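Local atomic coordinates of hydrogenase maturation factor (Thermoanaerobacter tengcongensis, PDB entry 3VTH), a protein that probably transfers the carbamoyl group of carbamoyl phosphate to the C-terminal cysteine of HypE, at the expense of ATP, in the maturation of [NiFe]-hydrogenases. Residues Ile504-Thr509 and Gly702-Arg707; Ile533-Tyr538 and Tyr593-Gly598; Phe600-Ala605 and Gly618-Glu623. All coordinates share one frame; numbering follows the deposited sequence.

All three contacts lie in the Kae1-like carbamoyltransferase part of the chain and flank the bound nucleotide analogue AP2. Contact 1 carries the iron ligand D507 and holds both phosphorus groups, while contact 3 closes on the adenine from a pair of helices; their centres are about 12 Å apart, and N706 ND2 packs 3.6 Å from F601 CE1. Contact 2 adjoins contact 1, about 12 Å between centres, joined by a probable hydrogen bond of 2.9 Å from G598 N to D507 O. Contacts 2 and 3, about 15 Å apart at their centres, share helix 597-607 and meet where L536 CD1 packs 3.7 Å from F600 CD2. Both are nested within the loop contact 1 closes.

Contact 1: Ile504-Thr509 and Gly702-Arg707; sequences IAYDGT and GSFQNR. With FE (Fe (III) ion), chain I; AP2 (phosphomethylphosphonic acid adenosyl ester), chain H.
The backbones of Y506 and S703 join through one hydrogen bond, S703 N to Y506 O at 2.9 Å, where strand 501-507 meets the 3-10 turn 702-705. Beside it, Y506 CB rests on S703 CB. The ring of F704 enters with CZ, which lies 3.8 Å from Y506 CD2 and 3.9 Å from I504 CG2. The near-parallel rings (planes 9° apart) stack little, their centroids being 5.6 Å from each other. I504 CG2 also sits over the centre of the Y506 ring, whose OH is hydrogen-bonded to T681. With F704 replaced by an alanine, a gap would probably open beside I504 CG2 and Y506 CD2, leaving the tyrosine ring without its neighbour on that flank. Toward the strand's C-terminal end, D507 CG lies between backbone N and carbonyl carbon (chi1 67°), swinging OD2 onto the iron(III) at 2.1 Å; H484 holds OD1. AP2 chelates the same iron through O2A and O2B, and H483, H487 and D734 complete its shell. T509 N grips O1B at 2.7 Å, G702 N donates to O2A, and N706 ND2 reads adenine N1 at 2.9 Å. Strand and turn contribute part of the nucleotide site of an actin-like ATPase fold, as in Kae1.

Contact 2: Ile533-Tyr538 and Tyr593-Gly598; sequences IAHLKY and YVSSMG
S595 turns OG anti to its own backbone N (chi1 163°), which brings the hydroxyl to the amide of L536, while H535 sets its imidazole between its backbone N and carbonyl carbon (chi1 63°), leaning the ring forward over the next peptide. L536 N donates to S595 OG at 3.1 Å, and the same hydroxyl is hydrogen-bonded to E521 on strand 517-525, so one oxygen ties the segment 593-598 to two strands. H535 CB flanks OG at 3.5 Å, and the hydroxyl lies at the edge of the imidazole. That ring is itself tethered: ND1 donates to L536 O at 2.8 Å, from well above the carbonyl plane, which limits its rotation.

Further on, the two chains run roughly antiparallel, their directions 137° apart, and a water bridges two acceptors, giving one hydrogen each to K537 O and V594 O. Next to it Y538 CA makes a CH...O contact of 3.4 Å with V594 O. The Y538 ring lies with its CD1 edge against V594 C and the S595 peptide, in plane with V594 C, and CE1 reaches S595 CB at 3.8 Å; its OH is tied to D514 and R532. On the buried side L536 CD1 approaches S596 O and, more loosely, M597 CE at 4.3 Å.

S596 faces away from the strand: its OG caps R599 N and is hydrogen-bonded to G508 O beside the iron site. The whole is a strand-to-helix junction of the actin-like fold, in which strand 591-594 leaves the edge of strand 530-542 and an N-cap serine starts helix 597-607 beside the nucleotide.

Contact 3: Phe600-Ala605 and Gly618-Glu623; sequences FFDAVA and GQAAME. With AP2 (phosphomethylphosphonic acid adenosyl ester), chain H.
F601 meets A621 from its first side-chain atom: CB lies 3.8 Å from A621 CB, and the ring then slides past that methyl toward the nucleotide. CG stands about equally far from A621 CB and AP2 C2; CD1 meets both the methyl (3.8 Å) and AP2 C2 (3.7 Å). CE1 comes to 3.6 Å from adenine C2, which sits over one ring face, offset toward the rim, and CZ still touches that carbon. F673 and H674 hold the ring with edge-to-face contacts. A621 CB sits over a face of the base, 3.5 Å from N3, and F601 closes its C2 edge. Here the axes of 600-605 and 619-623 pass 8.5 Å apart at 68°, and the pair makes one wall of the adenine pocket in the Kae1-like, actin-related fold. Small residues permit the close approach: A605 CB meets A620 CB at 3.8 Å. D602, CG beside its backbone N (chi1 -73°) and OD2 salt-bridged to R599, sends OD1 over A620 CB to a water, which donates to it and accepts from A620 N and, weakly, G618 N. At G618, the N-cap with positive phi, a CB would jam against the preceding carbonyl O and crowd AP2 C3'.

Contact 1: Ile504-Thr509 and Gly702-Arg707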
loop_
_atom_site.group_PDB
_atom_site.type_symbol
_atom_site.label_atom_id
_atom_site.label_comp_id
_atom_site.label_asym_id
_atom_site.label_seq_id
_atom_site.Cartn_x
_atom_site.Cartn_y
_atom_site.Cartn_z
ATOM N N ILE A 504 -1.526 -2.428 -21.076
ATOM C CA ILE A 504 -0.376 -1.543 -21.257
ATOM C C ILE A 504 0.444 -1.613 -19.959
ATOM O O ILE A 504 0.031 -1.108 -18.923
ATOM C CB ILE A 504 -0.847 -0.112 -21.597
ATOM C CG1 ILE A 504 -1.656 -0.165 -22.916
ATOM C CG2 ILE A 504 0.349 0.846 -21.673
ATOM C CD1 ILE A 504 -2.381 1.076 -23.295
ATOM N N ALA A 505 1.576 -2.295 -20.021
ATOM C CA ALA A 505 2.372 -2.565 -18.847
ATOM C C ALA A 505 3.695 -1.814 -18.986
ATOM O O ALA A 505 4.590 -2.225 -19.739
ATOM C CB ALA A 505 2.599 -4.050 -18.708
ATOM N N TYR A 506 3.802 -0.691 -18.285
ATOM C CA TYR A 506 4.992 0.162 -18.399
ATOM C C TYR A 506 5.678 0.168 -17.038
ATOM O O TYR A 506 5.057 0.491 -16.034
ATOM C CB TYR A 506 4.622 1.599 -18.822
ATOM C CG TYR A 506 4.199 1.784 -20.276
ATOM C CD1 TYR A 506 4.282 0.730 -21.201
ATOM C CD2 TYR A 506 3.773 3.033 -20.734
ATOM C CE1 TYR A 506 3.951 0.908 -22.549
ATOM C CE2 TYR A 506 3.421 3.232 -22.077
ATOM C CZ TYR A 506 3.509 2.158 -22.976
ATOM O OH TYR A 506 3.164 2.345 -24.288
ATOM N N ASP A 507 6.944 -0.222 -17.000
ATOM C CA ASP A 507 7.721 -0.186 -15.745
ATOM C C ASP A 507 9.220 -0.154 -16.021
ATOM O O ASP A 507 9.625 0.113 -17.155
ATOM C CB ASP A 507 7.314 -1.303 -14.747
ATOM C CG ASP A 507 7.644 -2.723 -15.221
ATOM O OD1 ASP A 507 8.352 -2.938 -16.244
ATOM O OD2 ASP A 507 7.176 -3.667 -14.540
ATOM N N GLY A 508 10.035 -0.394 -14.989
ATOM C CA GLY A 508 11.495 -0.379 -15.131
ATOM C C GLY A 508 12.113 -1.672 -15.651
ATOM O O GLY A 508 12.827 -1.681 -16.673
ATOM N N THR A 509 11.890 -2.775 -14.937
ATOM C CA THR A 509 12.483 -4.046 -15.329
ATOM C C THR A 509 11.605 -5.198 -14.915
ATOM O O THR A 509 11.236 -5.327 -13.756
ATOM C CB THR A 509 13.865 -4.311 -14.655
ATOM O OG1 THR A 509 13.746 -4.124 -13.235
ATOM C CG2 THR A 509 14.922 -3.375 -15.176
ATOM N N GLY A 702 4.817 0.078 -12.790
ATOM C CA GLY A 702 5.275 1.202 -11.968
ATOM C C GLY A 702 5.406 2.547 -12.678
ATOM O O GLY A 702 5.362 3.573 -12.019
ATOM N N SER A 703 5.554 2.567 -14.003
ATOM C CA SER A 703 5.577 3.867 -14.715
ATOM C C SER A 703 4.243 4.612 -14.550
ATOM O O SER A 703 4.186 5.825 -14.659
ATOM C CB SER A 703 5.882 3.707 -16.213
ATOM O OG SER A 703 7.132 3.092 -16.454
ATOM N N PHE A 704 3.161 3.885 -14.279
ATOM C CA PHE A 704 1.875 4.565 -14.070
ATOM C C PHE A 704 1.672 5.204 -12.689
ATOM O O PHE A 704 0.628 5.802 -12.416
ATOM C CB PHE A 704 0.711 3.698 -14.536
ATOM C CG PHE A 704 0.621 3.610 -16.018
ATOM C CD1 PHE A 704 0.263 4.740 -16.766
ATOM C CD2 PHE A 704 0.947 2.437 -16.686
ATOM C CE1 PHE A 704 0.184 4.682 -18.170
ATOM C CE2 PHE A 704 0.887 2.372 -18.087
ATOM C CZ PHE A 704 0.516 3.490 -18.832
ATOM N N GLN A 705 2.704 5.144 -11.857
ATOM C CA GLN A 705 2.821 6.061 -10.722
ATOM C C GLN A 705 2.993 7.521 -11.173
ATOM O O GLN A 705 2.774 8.449 -10.392
ATOM C CB GLN A 705 3.997 5.664 -9.839
ATOM C CG GLN A 705 3.797 4.320 -9.118
ATOM C CD GLN A 705 5.073 3.840 -8.482
ATOM O OE1 GLN A 705 6.052 3.530 -9.176
ATOM N NE2 GLN A 705 5.081 3.772 -7.162
ATOM N N ASN A 706 3.381 7.714 -12.429
ATOM C CA ASN A 706 3.451 9.051 -13.024
ATOM C C ASN A 706 2.016 9.561 -13.203
ATOM O O ASN A 706 1.234 8.981 -13.985
ATOM C CB ASN A 706 4.184 8.954 -14.369
ATOM C CG ASN A 706 4.457 10.300 -14.998
ATOM O OD1 ASN A 706 3.545 11.081 -15.241
ATOM N ND2 ASN A 706 5.727 10.578 -15.261
ATOM N N ARG A 707 1.663 10.613 -12.462
ATOM C CA ARG A 707 0.290 11.129 -12.442
ATOM C C ARG A 707 -0.181 11.604 -13.833
ATOM O O ARG A 707 -1.323 11.377 -14.229
ATOM C CB ARG A 707 0.153 12.283 -11.430
ATOM C CG ARG A 707 0.426 11.889 -9.976
ATOM C CD ARG A 707 0.404 13.113 -9.041
ATOM N NE ARG A 707 -0.877 13.814 -9.149
ATOM C CZ ARG A 707 -1.934 13.596 -8.360
ATOM N NH1 ARG A 707 -1.876 12.703 -7.375
ATOM N NH2 ARG A 707 -3.057 14.275 -8.566
HETATM FE FE FE I . 6.997 -4.134 -12.488
HETATM P PB AP2 H . 10.062 -3.200 -11.903
HETATM O O1B AP2 H . 10.477 -2.067 -12.809
HETATM O O2B AP2 H . 8.950 -4.076 -12.394
HETATM O O3B AP2 H . 11.252 -3.937 -11.342
HETATM C C3A AP2 H . 9.387 -2.320 -10.469
HETATM P PA AP2 H . 7.851 -1.401 -10.779
HETATM O O1A AP2 H . 7.456 -1.023 -9.358
HETATM O O2A AP2 H . 6.842 -2.073 -11.677
HETATM O "O5'" AP2 H . 8.323 -0.083 -11.590
HETATM C "C5'" AP2 H . 9.088 0.887 -10.884
HETATM C "C4'" AP2 H . 9.687 1.777 -11.949
HETATM O "O4'" AP2 H . 8.671 2.622 -12.492
HETATM C "C3'" AP2 H . 10.734 2.724 -11.398
HETATM O "O3'" AP2 H . 11.985 2.051 -11.219
HETATM C "C2'" AP2 H . 10.746 3.774 -12.490
HETATM O "O2'" AP2 H . 11.583 3.271 -13.538
HETATM C "C1'" AP2 H . 9.279 3.842 -12.936
HETATM N N9 AP2 H . 8.682 5.050 -12.297
HETATM C C8 AP2 H . 8.499 5.285 -10.974
HETATM N N7 AP2 H . 7.975 6.520 -10.749
HETATM C C5 AP2 H . 7.809 7.105 -11.951
HETATM C C6 AP2 H . 7.306 8.412 -12.445
HETATM N N6 AP2 H . 6.850 9.361 -11.588
HETATM N N1 AP2 H . 7.322 8.621 -13.790
HETATM C C2 AP2 H . 7.749 7.687 -14.667
HETATM N N3 AP2 H . 8.232 6.485 -14.284
HETATM C C4 AP2 H . 8.284 6.146 -12.965
#

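Contact 2: Ile533-Tyr538 and Tyr593-Gly598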
loop_
_atom_site.group_PDB
_atom_site.type_symbol
_atom_site.label_atom_id
_atom_site.label_comp_id
_atom_site.label_asym_id
_atom_site.label_seq_id
_atom_site.Cartn_x
_atom_site.Cartn_y
_atom_site.Cartn_z
ATOM N N ILE A 533 2.087 -7.716 -28.139
ATOM C CA ILE A 533 1.683 -7.089 -29.398
ATOM C C ILE A 533 2.667 -6.006 -29.817
ATOM O O ILE A 533 2.932 -5.829 -31.009
ATOM C CB ILE A 533 0.265 -6.482 -29.297
ATOM C CG1 ILE A 533 -0.739 -7.538 -28.808
ATOM C CG2 ILE A 533 -0.180 -5.866 -30.642
ATOM C CD1 ILE A 533 -0.923 -8.711 -29.774
ATOM N N ALA A 534 3.196 -5.277 -28.838
ATOM C CA ALA A 534 4.057 -4.119 -29.134
ATOM C C ALA A 534 5.053 -3.896 -28.002
ATOM O O ALA A 534 4.797 -4.269 -26.864
ATOM C CB ALA A 534 3.210 -2.840 -29.368
ATOM N N HIS A 535 6.202 -3.317 -28.340
ATOM C CA HIS A 535 7.228 -2.999 -27.353
ATOM C C HIS A 535 8.171 -1.942 -27.912
ATOM O O HIS A 535 8.046 -1.560 -29.063
ATOM C CB HIS A 535 7.993 -4.265 -26.938
ATOM C CG HIS A 535 8.759 -4.922 -28.047
ATOM N ND1 HIS A 535 10.085 -4.638 -28.301
ATOM C CD2 HIS A 535 8.408 -5.894 -28.930
ATOM C CE1 HIS A 535 10.508 -5.382 -29.310
ATOM N NE2 HIS A 535 9.514 -6.155 -29.707
ATOM N N LEU A 536 9.097 -1.464 -27.094
ATOM C CA LEU A 536 10.142 -0.541 -27.560
ATOM C C LEU A 536 11.313 -1.310 -28.167
ATOM O O LEU A 536 11.609 -2.414 -27.713
ATOM C CB LEU A 536 10.626 0.343 -26.407
ATOM C CG LEU A 536 9.637 1.384 -25.874
ATOM C CD1 LEU A 536 10.273 2.224 -24.738
ATOM C CD2 LEU A 536 9.120 2.303 -26.993
ATOM N N LYS A 537 11.958 -0.746 -29.201
ATOM C CA LYS A 537 13.105 -1.398 -29.837
ATOM C C LYS A 537 14.188 -1.628 -28.787
ATOM O O LYS A 537 14.583 -0.696 -28.083
ATOM C CB LYS A 537 13.662 -0.575 -31.018
ATOM C CG LYS A 537 14.757 -1.311 -31.815
ATOM C CD LYS A 537 15.376 -0.412 -32.910
ATOM C CE LYS A 537 16.402 -1.194 -33.759
ATOM N NZ LYS A 537 17.043 -0.258 -34.746
ATOM N N TYR A 538 14.620 -2.883 -28.653
ATOM C CA TYR A 538 15.609 -3.271 -27.635
ATOM C C TYR A 538 16.893 -2.440 -27.695
ATOM O O TYR A 538 17.459 -2.278 -28.769
ATOM C CB TYR A 538 15.978 -4.747 -27.809
ATOM C CG TYR A 538 14.919 -5.686 -27.303
ATOM C CD1 TYR A 538 14.476 -5.605 -25.987
ATOM C CD2 TYR A 538 14.378 -6.674 -28.130
ATOM C CE1 TYR A 538 13.500 -6.471 -25.499
ATOM C CE2 TYR A 538 13.411 -7.549 -27.650
ATOM C CZ TYR A 538 12.979 -7.425 -26.323
ATOM O OH TYR A 538 12.034 -8.268 -25.802
ATOM N N TYR A 593 19.578 -6.581 -22.866
ATOM C CA TYR A 593 18.802 -5.823 -23.836
ATOM C C TYR A 593 17.446 -5.518 -23.250
ATOM O O TYR A 593 16.809 -6.404 -22.648
ATOM C CB TYR A 593 18.688 -6.589 -25.151
ATOM C CG TYR A 593 20.009 -6.630 -25.871
ATOM C CD1 TYR A 593 20.382 -5.615 -26.748
ATOM C CD2 TYR A 593 20.913 -7.670 -25.639
ATOM C CE1 TYR A 593 21.624 -5.657 -27.410
ATOM C CE2 TYR A 593 22.143 -7.709 -26.280
ATOM C CZ TYR A 593 22.489 -6.705 -27.155
ATOM O OH TYR A 593 23.712 -6.777 -27.786
ATOM N N VAL A 594 17.015 -4.260 -23.393
ATOM C CA VAL A 594 15.843 -3.781 -22.642
ATOM C C VAL A 594 14.813 -3.072 -23.499
ATOM O O VAL A 594 15.150 -2.290 -24.405
ATOM C CB VAL A 594 16.236 -2.838 -21.455
ATOM C CG1 VAL A 594 17.370 -3.441 -20.649
ATOM C CG2 VAL A 594 16.654 -1.423 -21.986
ATOM N N SER A 595 13.555 -3.368 -23.204
ATOM C CA SER A 595 12.398 -2.598 -23.686
ATOM C C SER A 595 11.775 -2.121 -22.393
ATOM O O SER A 595 11.183 -2.911 -21.655
ATOM C CB SER A 595 11.415 -3.509 -24.444
ATOM O OG SER A 595 10.122 -2.917 -24.578
ATOM N N SER A 596 11.941 -0.847 -22.063
ATOM C CA SER A 596 11.603 -0.414 -20.706
ATOM C C SER A 596 11.239 1.059 -20.666
ATOM O O SER A 596 12.032 1.903 -21.065
ATOM C CB SER A 596 12.788 -0.671 -19.768
ATOM O OG SER A 596 12.636 0.021 -18.529
ATOM N N MET A 597 10.048 1.357 -20.148
ATOM C CA MET A 597 9.624 2.752 -19.977
ATOM C C MET A 597 10.454 3.444 -18.900
ATOM O O MET A 597 10.803 4.619 -19.022
ATOM C CB MET A 597 8.116 2.838 -19.677
ATOM C CG MET A 597 7.534 4.285 -19.720
ATOM S SD MET A 597 7.867 5.165 -21.267
ATOM C CE MET A 597 7.089 4.074 -22.480
ATOM N N GLY A 598 10.805 2.705 -17.853
ATOM C CA GLY A 598 11.681 3.253 -16.795
ATOM C C GLY A 598 13.050 3.692 -17.303
ATOM O O GLY A 598 13.525 4.791 -16.975
HETATM O O HOH W 1 14.181 0.165 -25.408
#

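Contact 3: Phe600-Ala605 and Gly618-Glu623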
loop_
_atom_site.group_PDB
_atom_site.type_symbol
_atom_site.label_atom_id
_atom_site.label_comp_id
_atom_site.label_asym_id
_atom_site.label_seq_id
_atom_site.Cartn_x
_atom_site.Cartn_y
_atom_site.Cartn_z
ATOM N N PHE A 600 13.780 4.300 -20.449
ATOM C CA PHE A 600 13.503 5.406 -21.393
ATOM C C PHE A 600 13.494 6.738 -20.629
ATOM O O PHE A 600 14.200 7.698 -21.011
ATOM C CB PHE A 600 12.176 5.164 -22.145
ATOM C CG PHE A 600 11.994 5.967 -23.424
ATOM C CD1 PHE A 600 12.956 6.870 -23.887
ATOM C CD2 PHE A 600 10.797 5.844 -24.146
ATOM C CE1 PHE A 600 12.754 7.610 -25.074
ATOM C CE2 PHE A 600 10.584 6.588 -25.326
ATOM C CZ PHE A 600 11.570 7.477 -25.788
ATOM N N PHE A 601 12.730 6.794 -19.537
ATOM C CA PHE A 601 12.730 7.975 -18.666
ATOM C C PHE A 601 14.132 8.325 -18.166
ATOM O O PHE A 601 14.523 9.492 -18.218
ATOM C CB PHE A 601 11.774 7.800 -17.472
ATOM C CG PHE A 601 10.390 8.332 -17.733
ATOM C CD1 PHE A 601 9.934 9.469 -17.062
ATOM C CD2 PHE A 601 9.542 7.698 -18.647
ATOM C CE1 PHE A 601 8.637 9.970 -17.297
ATOM C CE2 PHE A 601 8.245 8.190 -18.887
ATOM C CZ PHE A 601 7.800 9.336 -18.218
ATOM N N ASP A 602 14.893 7.322 -17.713
ATOM C CA ASP A 602 16.262 7.588 -17.215
ATOM C C ASP A 602 17.173 8.146 -18.314
ATOM O O ASP A 602 17.977 9.048 -18.062
ATOM C CB ASP A 602 16.898 6.336 -16.608
ATOM C CG ASP A 602 16.303 5.969 -15.247
ATOM O OD1 ASP A 602 15.550 6.784 -14.663
ATOM O OD2 ASP A 602 16.586 4.844 -14.779
ATOM N N ALA A 603 17.043 7.606 -19.529
ATOM C CA ALA A 603 17.816 8.101 -20.683
ATOM C C ALA A 603 17.538 9.588 -20.971
ATOM O O ALA A 603 18.463 10.386 -21.218
ATOM C CB ALA A 603 17.536 7.240 -21.930
ATOM N N VAL A 604 16.260 9.961 -20.970
ATOM C CA VAL A 604 15.862 11.367 -21.146
ATOM C C VAL A 604 16.426 12.249 -20.040
ATOM O O VAL A 604 17.003 13.309 -20.321
ATOM C CB VAL A 604 14.318 11.536 -21.193
ATOM C CG1 VAL A 604 13.926 13.031 -21.231
ATOM C CG2 VAL A 604 13.742 10.777 -22.391
ATOM N N ALA A 605 16.273 11.822 -18.786
ATOM C CA ALA A 605 16.733 12.643 -17.651
ATOM C C ALA A 605 18.247 12.927 -17.732
ATOM O O ALA A 605 18.689 14.062 -17.497
ATOM C CB ALA A 605 16.372 11.995 -16.322
ATOM N N GLY A 618 14.247 5.036 -9.832
ATOM C CA GLY A 618 13.076 5.833 -10.181
ATOM C C GLY A 618 13.217 7.309 -9.850
ATOM O O GLY A 618 12.393 8.117 -10.266
ATOM N N GLN A 619 14.252 7.660 -9.090
ATOM C CA GLN A 619 14.467 9.050 -8.693
ATOM C C GLN A 619 14.454 9.987 -9.891
ATOM O O GLN A 619 13.792 11.025 -9.867
ATOM C CB GLN A 619 15.773 9.213 -7.913
ATOM C CG GLN A 619 16.093 10.671 -7.530
ATOM C CD GLN A 619 17.344 10.814 -6.687
ATOM O OE1 GLN A 619 17.483 11.775 -5.922
ATOM N NE2 GLN A 619 18.269 9.887 -6.836
ATOM N N ALA A 620 15.176 9.608 -10.940
ATOM C CA ALA A 620 15.300 10.471 -12.110
ATOM C C ALA A 620 13.946 10.611 -12.806
ATOM O O ALA A 620 13.600 11.681 -13.268
ATOM C CB ALA A 620 16.362 9.932 -13.079
ATOM N N ALA A 621 13.152 9.549 -12.828
ATOM C CA ALA A 621 11.827 9.658 -13.463
ATOM C C ALA A 621 10.875 10.577 -12.681
ATOM O O ALA A 621 10.106 11.335 -13.273
ATOM C CB ALA A 621 11.215 8.275 -13.708
ATOM N N MET A 622 10.963 10.531 -11.356
ATOM C CA MET A 622 10.193 11.412 -10.483
ATOM C C MET A 622 10.575 12.875 -10.670
ATOM O O MET A 622 9.714 13.745 -10.709
ATOM C CB MET A 622 10.379 10.993 -9.011
ATOM C CG MET A 622 9.775 9.608 -8.721
ATOM S SD MET A 622 10.237 8.977 -7.082
ATOM C CE MET A 622 9.250 10.065 -6.054
ATOM N N GLU A 623 11.871 13.145 -10.794
ATOM C CA GLU A 623 12.312 14.529 -10.962
ATOM C C GLU A 623 11.884 15.086 -12.319
ATOM O O GLU A 623 11.454 16.231 -12.411
ATOM C CB GLU A 623 13.819 14.652 -10.756
ATOM C CG GLU A 623 14.245 14.347 -9.303
ATOM C CD GLU A 623 15.725 14.592 -9.056
ATOM O OE1 GLU A 623 16.398 15.190 -9.935
ATOM O OE2 GLU A 623 16.214 14.200 -7.977
HETATM P PB AP2 H . 10.062 -3.200 -11.903
HETATM O O1B AP2 H . 10.477 -2.067 -12.809
HETATM O O2B AP2 H . 8.950 -4.076 -12.394
HETATM O O3B AP2 H . 11.252 -3.937 -11.342
HETATM C C3A AP2 H . 9.387 -2.320 -10.469
HETATM P PA AP2 H . 7.851 -1.401 -10.779
HETATM O O1A AP2 H . 7.456 -1.023 -9.358
HETATM O O2A AP2 H . 6.842 -2.073 -11.677
HETATM O "O5'" AP2 H . 8.323 -0.083 -11.590
HETATM C "C5'" AP2 H . 9.088 0.887 -10.884
HETATM C "C4'" AP2 H . 9.687 1.777 -11.949
HETATM O "O4'" AP2 H . 8.671 2.622 -12.492
HETATM C "C3'" AP2 H . 10.734 2.724 -11.398
HETATM O "O3'" AP2 H . 11.985 2.051 -11.219
HETATM C "C2'" AP2 H . 10.746 3.774 -12.490
HETATM O "O2'" AP2 H . 11.583 3.271 -13.538
HETATM C "C1'" AP2 H . 9.279 3.842 -12.936
HETATM N N9 AP2 H . 8.682 5.050 -12.297
HETATM C C8 AP2 H . 8.499 5.285 -10.974
HETATM N N7 AP2 H . 7.975 6.520 -10.749
HETATM C C5 AP2 H . 7.809 7.105 -11.951
HETATM C C6 AP2 H . 7.306 8.412 -12.445
HETATM N N6 AP2 H . 6.850 9.361 -11.588
HETATM N N1 AP2 H . 7.322 8.621 -13.790
HETATM C C2 AP2 H . 7.749 7.687 -14.667
HETATM N N3 AP2 H . 8.232 6.485 -14.284
HETATM C C4 AP2 H . 8.284 6.146 -12.965
HETATM O O HOH W 2 16.018 6.948 -11.911
#